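PDB 3QJG: epidermin biosynthesis protein EpiD from Staphylococcus aureus, which binds flavin mononucleotide and probably carries out the oxidative decarboxylation of the precursor peptide during epidermin biosynthesis. Local coordinates for residues 109-117 / 136-146. Numbering follows the deposited sequence.
Sequences AFEKLSIFP and LKDYGVSIYPA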
ATOM      1  N   ALA A 109     -24.174  22.783  22.093  1.00 21.18           N
ATOM      2  CA  ALA A 109     -25.608  22.521  22.237  1.00 20.82           C
ATOM      3  C   ALA A 109     -26.010  21.958  23.596  1.00 20.80           C
ATOM      4  O   ALA A 109     -26.858  21.073  23.681  1.00 19.22           O
ATOM      5  CB  ALA A 109     -26.025  21.615  21.155  1.00 20.11           C
ATOM      6  N   PHE A 110     -25.369  22.465  24.669  1.00 20.33           N
ATOM      7  CA  PHE A 110     -25.632  22.010  26.015  1.00 20.15           C
ATOM      8  C   PHE A 110     -27.117  21.997  26.418  1.00 22.43           C
ATOM      9  O   PHE A 110     -27.574  21.051  27.054  1.00 21.98           O
ATOM     10  CB  PHE A 110     -24.934  22.951  26.988  1.00 19.83           C
ATOM     11  CG  PHE A 110     -23.554  22.573  27.339  1.00 16.45           C
ATOM     12  CD1 PHE A 110     -22.795  21.810  26.527  1.00 14.11           C
ATOM     13  CD2 PHE A 110     -22.968  23.057  28.553  1.00 15.94           C
ATOM     14  CE1 PHE A 110     -21.535  21.447  26.842  1.00 15.90           C
ATOM     15  CE2 PHE A 110     -21.692  22.698  28.864  1.00 12.07           C
ATOM     16  CZ  PHE A 110     -20.962  21.911  28.047  1.00 12.00           C
ATOM     17  N   GLU A 111     -27.829  23.050  26.020  1.00 23.96           N
ATOM     18  CA  GLU A 111     -29.265  23.226  26.228  1.00 24.35           C
ATOM     19  C   GLU A 111     -30.086  22.115  25.570  1.00 24.09           C
ATOM     20  O   GLU A 111     -31.266  21.952  25.912  1.00 23.28           O
ATOM     21  CB  GLU A 111     -29.740  24.623  25.749  1.00 24.96           C
ATOM     22  CG  GLU A 111     -30.096  24.730  24.233  1.00 26.70           C
ATOM     23  CD  GLU A 111     -28.857  24.864  23.293  1.00 29.09           C
ATOM     24  OE1 GLU A 111     -27.711  25.023  23.798  1.00 21.15           O
ATOM     25  OE2 GLU A 111     -29.053  24.819  22.035  1.00 27.58           O
ATOM     26  N   LYS A 112     -29.465  21.327  24.671  1.00 22.30           N
ATOM     27  CA  LYS A 112     -30.187  20.240  24.029  1.00 22.84           C
ATOM     28  C   LYS A 112     -29.727  18.863  24.444  1.00 21.33           C
ATOM     29  O   LYS A 112     -30.155  17.895  23.841  1.00 21.66           O
ATOM     30  CB  LYS A 112     -29.996  20.302  22.514  1.00 22.53           C
ATOM     31  CG  LYS A 112     -30.259  21.615  21.874  1.00 24.54           C
ATOM     32  CD  LYS A 112     -30.000  21.474  20.354  1.00 24.13           C
ATOM     33  CE  LYS A 112     -30.703  22.528  19.590  1.00 24.51           C
ATOM     34  NZ  LYS A 112     -30.321  22.395  18.208  1.00 20.89           N
ATOM     35  N   LEU A 113     -28.856  18.770  25.454  1.00 21.52           N
ATOM     36  CA  LEU A 113     -28.022  17.618  25.614  1.00 20.82           C
ATOM     37  C   LEU A 113     -28.298  16.806  26.849  1.00 21.72           C
ATOM     38  O   LEU A 113     -28.382  17.351  27.969  1.00 21.61           O
ATOM     39  CB  LEU A 113     -26.564  18.074  25.618  1.00 21.42           C
ATOM     40  CG  LEU A 113     -25.471  17.007  25.792  1.00 21.55           C
ATOM     41  CD1 LEU A 113     -25.373  16.398  24.388  1.00 18.75           C
ATOM     42  CD2 LEU A 113     -24.202  17.697  26.312  1.00 14.99           C
ATOM     43  N   SER A 114     -28.414  15.492  26.635  1.00 21.37           N
ATOM     44  CA  SER A 114     -28.742  14.509  27.670  1.00 21.59           C
ATOM     45  C   SER A 114     -27.656  13.464  27.614  1.00 20.54           C
ATOM     46  O   SER A 114     -27.355  12.968  26.546  1.00 18.13           O
ATOM     47  CB  SER A 114     -30.066  13.796  27.386  1.00 22.77           C
ATOM     48  OG  SER A 114     -31.168  14.645  27.539  1.00 23.80           O
ATOM     49  N   ILE A 115     -27.126  13.111  28.789  1.00 21.18           N
ATOM     50  CA  ILE A 115     -26.048  12.144  28.928  1.00 20.07           C
ATOM     51  C   ILE A 115     -26.581  10.929  29.707  1.00 20.14           C
ATOM     52  O   ILE A 115     -27.234  11.091  30.740  1.00 21.14           O
ATOM     53  CB  ILE A 115     -24.836  12.797  29.652  1.00 20.14           C
ATOM     54  CG1 ILE A 115     -24.264  13.931  28.774  1.00 21.39           C
ATOM     55  CG2 ILE A 115     -23.782  11.750  29.934  1.00 17.51           C
ATOM     56  CD1 ILE A 115     -23.167  14.821  29.431  1.00 20.06           C
ATOM     57  N   PHE A 116     -26.369   9.729  29.154  1.00 19.35           N
ATOM     58  CA  PHE A 116     -26.666   8.445  29.765  1.00 18.98           C
ATOM     59  C   PHE A 116     -25.366   7.727  30.083  1.00 19.92           C
ATOM     60  O   PHE A 116     -24.837   6.995  29.260  1.00 19.85           O
ATOM     61  CB  PHE A 116     -27.504   7.623  28.816  1.00 19.95           C
ATOM     62  CG  PHE A 116     -28.818   8.234  28.509  1.00 19.60           C
ATOM     63  CD1 PHE A 116     -29.943   7.922  29.261  1.00 21.48           C
ATOM     64  CD2 PHE A 116     -28.948   9.146  27.471  1.00 22.03           C
ATOM     65  CE1 PHE A 116     -31.169   8.498  28.958  1.00 21.92           C
ATOM     66  CE2 PHE A 116     -30.209   9.698  27.124  1.00 22.03           C
ATOM     67  CZ  PHE A 116     -31.306   9.390  27.874  1.00 21.16           C
ATOM     68  N   PRO A 117     -24.805   7.983  31.275  1.00 20.05           N
ATOM     69  CA  PRO A 117     -23.527   7.455  31.662  1.00 19.41           C
ATOM     70  C   PRO A 117     -23.459   5.933  31.694  1.00 21.14           C
ATOM     71  O   PRO A 117     -24.460   5.232  32.021  1.00 21.50           O
ATOM     72  CB  PRO A 117     -23.329   7.974  33.088  1.00 19.87           C
ATOM     73  CG  PRO A 117     -24.384   8.974  33.372  1.00 20.29           C
ATOM     74  CD  PRO A 117     -25.429   8.856  32.298  1.00 20.61           C
ATOM     75  N   LEU A 136     -21.725  19.788  34.872  1.00 23.45           N
ATOM     76  CA  LEU A 136     -22.591  19.644  33.691  1.00 22.09           C
ATOM     77  C   LEU A 136     -24.053  19.983  34.071  1.00 22.95           C
ATOM     78  O   LEU A 136     -24.746  20.753  33.351  1.00 22.58           O
ATOM     79  CB  LEU A 136     -22.407  18.270  33.077  1.00 20.73           C
ATOM     80  CG  LEU A 136     -21.119  18.065  32.259  1.00 21.60           C
ATOM     81  CD1 LEU A 136     -21.005  16.552  31.834  1.00 23.31           C
ATOM     82  CD2 LEU A 136     -21.056  18.964  30.954  1.00 18.68           C
ATOM     83  N   LYS A 137     -24.495  19.505  35.234  1.00 25.06           N
ATOM     84  CA  LYS A 137     -25.854  19.851  35.766  1.00 25.71           C
ATOM     85  C   LYS A 137     -25.970  21.329  35.979  1.00 26.17           C
ATOM     86  O   LYS A 137     -26.899  21.940  35.479  1.00 25.11           O
ATOM     87  CB  LYS A 137     -26.182  19.128  37.078  1.00 26.66           C
ATOM     88  CG  LYS A 137     -26.212  17.615  36.955  1.00 27.97           C
ATOM     89  CD  LYS A 137     -26.426  16.887  38.268  1.00 30.64           C
ATOM     90  CE  LYS A 137     -26.655  15.403  38.018  1.00 30.30           C
ATOM     91  NZ  LYS A 137     -26.531  14.641  39.287  1.00 31.80           N
ATOM     92  N   ASP A 138     -25.008  21.931  36.692  1.00 27.77           N
ATOM     93  CA  ASP A 138     -24.962  23.400  36.813  1.00 29.07           C
ATOM     94  C   ASP A 138     -25.185  24.143  35.451  1.00 28.96           C
ATOM     95  O   ASP A 138     -25.836  25.162  35.392  1.00 29.27           O
ATOM     96  CB  ASP A 138     -23.636  23.884  37.411  1.00 29.72           C
ATOM     97  CG  ASP A 138     -23.450  23.506  38.865  1.00 32.82           C
ATOM     98  OD1 ASP A 138     -24.327  22.885  39.502  1.00 34.75           O
ATOM     99  OD2 ASP A 138     -22.368  23.833  39.390  1.00 39.67           O
ATOM    100  N   TYR A 139     -24.630  23.637  34.373  1.00 28.13           N
ATOM    101  CA  TYR A 139     -24.683  24.329  33.112  1.00 28.77           C
ATOM    102  C   TYR A 139     -25.821  23.900  32.261  1.00 28.27           C
ATOM    103  O   TYR A 139     -25.888  24.249  31.075  1.00 29.27           O
ATOM    104  CB  TYR A 139     -23.443  24.063  32.301  1.00 29.00           C
ATOM    105  CG  TYR A 139     -22.129  24.341  32.968  1.00 31.11           C
ATOM    106  CD1 TYR A 139     -21.911  25.466  33.722  1.00 34.89           C
ATOM    107  CD2 TYR A 139     -21.068  23.493  32.729  1.00 36.18           C
ATOM    108  CE1 TYR A 139     -20.656  25.695  34.287  1.00 38.72           C
ATOM    109  CE2 TYR A 139     -19.844  23.716  33.256  1.00 36.88           C
ATOM    110  CZ  TYR A 139     -19.635  24.800  34.011  1.00 37.76           C
ATOM    111  OH  TYR A 139     -18.376  24.919  34.477  1.00 42.97           O
ATOM    112  N   GLY A 140     -26.682  23.085  32.836  1.00 29.04           N
ATOM    113  CA  GLY A 140     -27.968  22.800  32.256  1.00 28.38           C
ATOM    114  C   GLY A 140     -27.982  21.601  31.362  1.00 27.15           C
ATOM    115  O   GLY A 140     -28.937  21.453  30.578  1.00 29.04           O
ATOM    116  N   VAL A 141     -26.946  20.749  31.431  1.00 25.48           N
ATOM    117  CA  VAL A 141     -27.003  19.447  30.728  1.00 23.90           C
ATOM    118  C   VAL A 141     -27.839  18.473  31.558  1.00 23.95           C
ATOM    119  O   VAL A 141     -27.679  18.354  32.767  1.00 23.55           O
ATOM    120  CB  VAL A 141     -25.542  18.886  30.428  1.00 24.41           C
ATOM    121  CG1 VAL A 141     -25.583  17.552  29.679  1.00 20.49           C
ATOM    122  CG2 VAL A 141     -24.711  19.929  29.675  1.00 21.64           C
ATOM    123  N   SER A 142     -28.742  17.746  30.916  1.00 24.21           N
ATOM    124  CA  SER A 142     -29.461  16.673  31.623  1.00 25.89           C
ATOM    125  C   SER A 142     -28.618  15.364  31.772  1.00 25.98           C
ATOM    126  O   SER A 142     -28.145  14.810  30.781  1.00 27.25           O
ATOM    127  CB  SER A 142     -30.750  16.356  30.867  1.00 25.93           C
ATOM    128  OG  SER A 142     -31.443  17.545  30.548  1.00 29.82           O
ATOM    129  N   ILE A 143     -28.478  14.860  32.994  1.00 26.26           N
ATOM    130  CA  ILE A 143     -27.753  13.611  33.290  1.00 25.10           C
ATOM    131  C   ILE A 143     -28.766  12.575  33.776  1.00 26.40           C
ATOM    132  O   ILE A 143     -29.459  12.812  34.726  1.00 25.03           O
ATOM    133  CB  ILE A 143     -26.745  13.815  34.407  1.00 26.07           C
ATOM    134  CG1 ILE A 143     -25.905  15.076  34.098  1.00 24.84           C
ATOM    135  CG2 ILE A 143     -25.926  12.497  34.694  1.00 22.53           C
ATOM    136  CD1 ILE A 143     -25.119  15.006  32.739  1.00 18.40           C
ATOM    137  N   TYR A 144     -28.900  11.468  33.051  1.00 26.75           N
ATOM    138  CA  TYR A 144     -29.801  10.411  33.437  1.00 28.31           C
ATOM    139  C   TYR A 144     -29.357   9.908  34.823  1.00 29.63           C
ATOM    140  O   TYR A 144     -28.163   9.745  35.057  1.00 28.12           O
ATOM    141  CB  TYR A 144     -29.826   9.277  32.408  1.00 27.89           C
ATOM    142  CG  TYR A 144     -30.862   8.241  32.759  1.00 27.14           C
ATOM    143  CD1 TYR A 144     -30.537   7.105  33.492  1.00 26.48           C
ATOM    144  CD2 TYR A 144     -32.176   8.418  32.371  1.00 29.06           C
ATOM    145  CE1 TYR A 144     -31.522   6.176  33.848  1.00 29.26           C
ATOM    146  CE2 TYR A 144     -33.169   7.509  32.736  1.00 30.06           C
ATOM    147  CZ  TYR A 144     -32.848   6.403  33.464  1.00 29.19           C
ATOM    148  OH  TYR A 144     -33.874   5.548  33.760  1.00 31.59           O
ATOM    149  N   PRO A 145     -30.323   9.716  35.757  1.00 32.19           N
ATOM    150  CA  PRO A 145     -29.996   9.243  37.071  1.00 33.93           C
ATOM    151  C   PRO A 145     -29.732   7.735  36.959  1.00 35.52           C
ATOM    152  O   PRO A 145     -30.586   6.885  37.295  1.00 37.49           O
ATOM    153  CB  PRO A 145     -31.255   9.567  37.872  1.00 34.73           C
ATOM    154  CG  PRO A 145     -32.340   9.353  36.885  1.00 34.56           C
ATOM    155  CD  PRO A 145     -31.772   9.961  35.631  1.00 33.55           C
ATOM    156  N   ALA A 146     -28.544   7.419  36.491  1.00 35.64           N
ATOM    157  CA  ALA A 146     -28.200   6.079  36.127  1.00 36.66           C
ATOM    158  C   ALA A 146     -28.219   5.104  37.301  1.00 38.70           C
ATOM    159  O   ALA A 146     -27.774   5.391  38.455  1.00 37.68           O
ATOM    160  CB  ALA A 146     -26.863   6.048  35.464  1.00 36.27           C
TER
HETATM  161  O   HOH W   1     -30.534  19.176  28.611  1.00 44.78           O
HETATM  162  O   HOH W   2     -33.272  15.259  29.160  1.00 31.20           O
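Phe110 meets the 136-146 segment over one ring face and at an edge. Val141 CG2 stands 3.9 Å from the centroid of the Phe110 ring and 21° off its normal, a CH-pi contact, whereas Tyr139 CB lies near the ring plane. Val128 of a second subunit packs on Tyr139, and Asn126 of that subunit on Phe110, so this corner borders a subunit interface.

At Leu113 the parallel pairing begins: Ser142 N donates to Leu113 O over 3.0 Å. A water also donates to Leu113 O, giving this carbonyl two donors, and the same water bonds Ser142 OG. Leu113 CD2 runs alongside Val141 CG1, which lies anti to the backbone N (chi1 -179°), leaving CG2 for Phe110. A second water bonds Ser114 OG and, weakly, Ser142 OG on the neighbouring strand.

Ile115 is bonded through both its backbone N and O: its N donates to Ser142 O (2.8 Å), and its O accepts from Tyr144 N (2.9 Å). On the other face of the sheet from the serines, Ile115 CD1 reaches both Val141 CG1 and Leu136 CD1, each at 3.7 Å, while Ile143 CD1 packs against Ile115 CB. Phe116 CD1 comes within 3.4 Å of Tyr144 CB; the rings are slid apart, planes at 29°, and barely overlap. Pro117 CG ends the row against Ile143 CG2, 4.1 Å away.

A Schellman motif at Gly140, with Val141 N bonded to Leu136 O, turns helix 127-138 into strand 142-143, completing a right-handed beta-alpha-beta crossover as in Rossmann-like flavoproteins. The chemistry implies strands tied by three backbone bonds, with one face made apolar by Ile115, Val141, Leu136 and Ile143, and the other carrying the two serines with their waters, followed by the Phe116-Tyr144 pair.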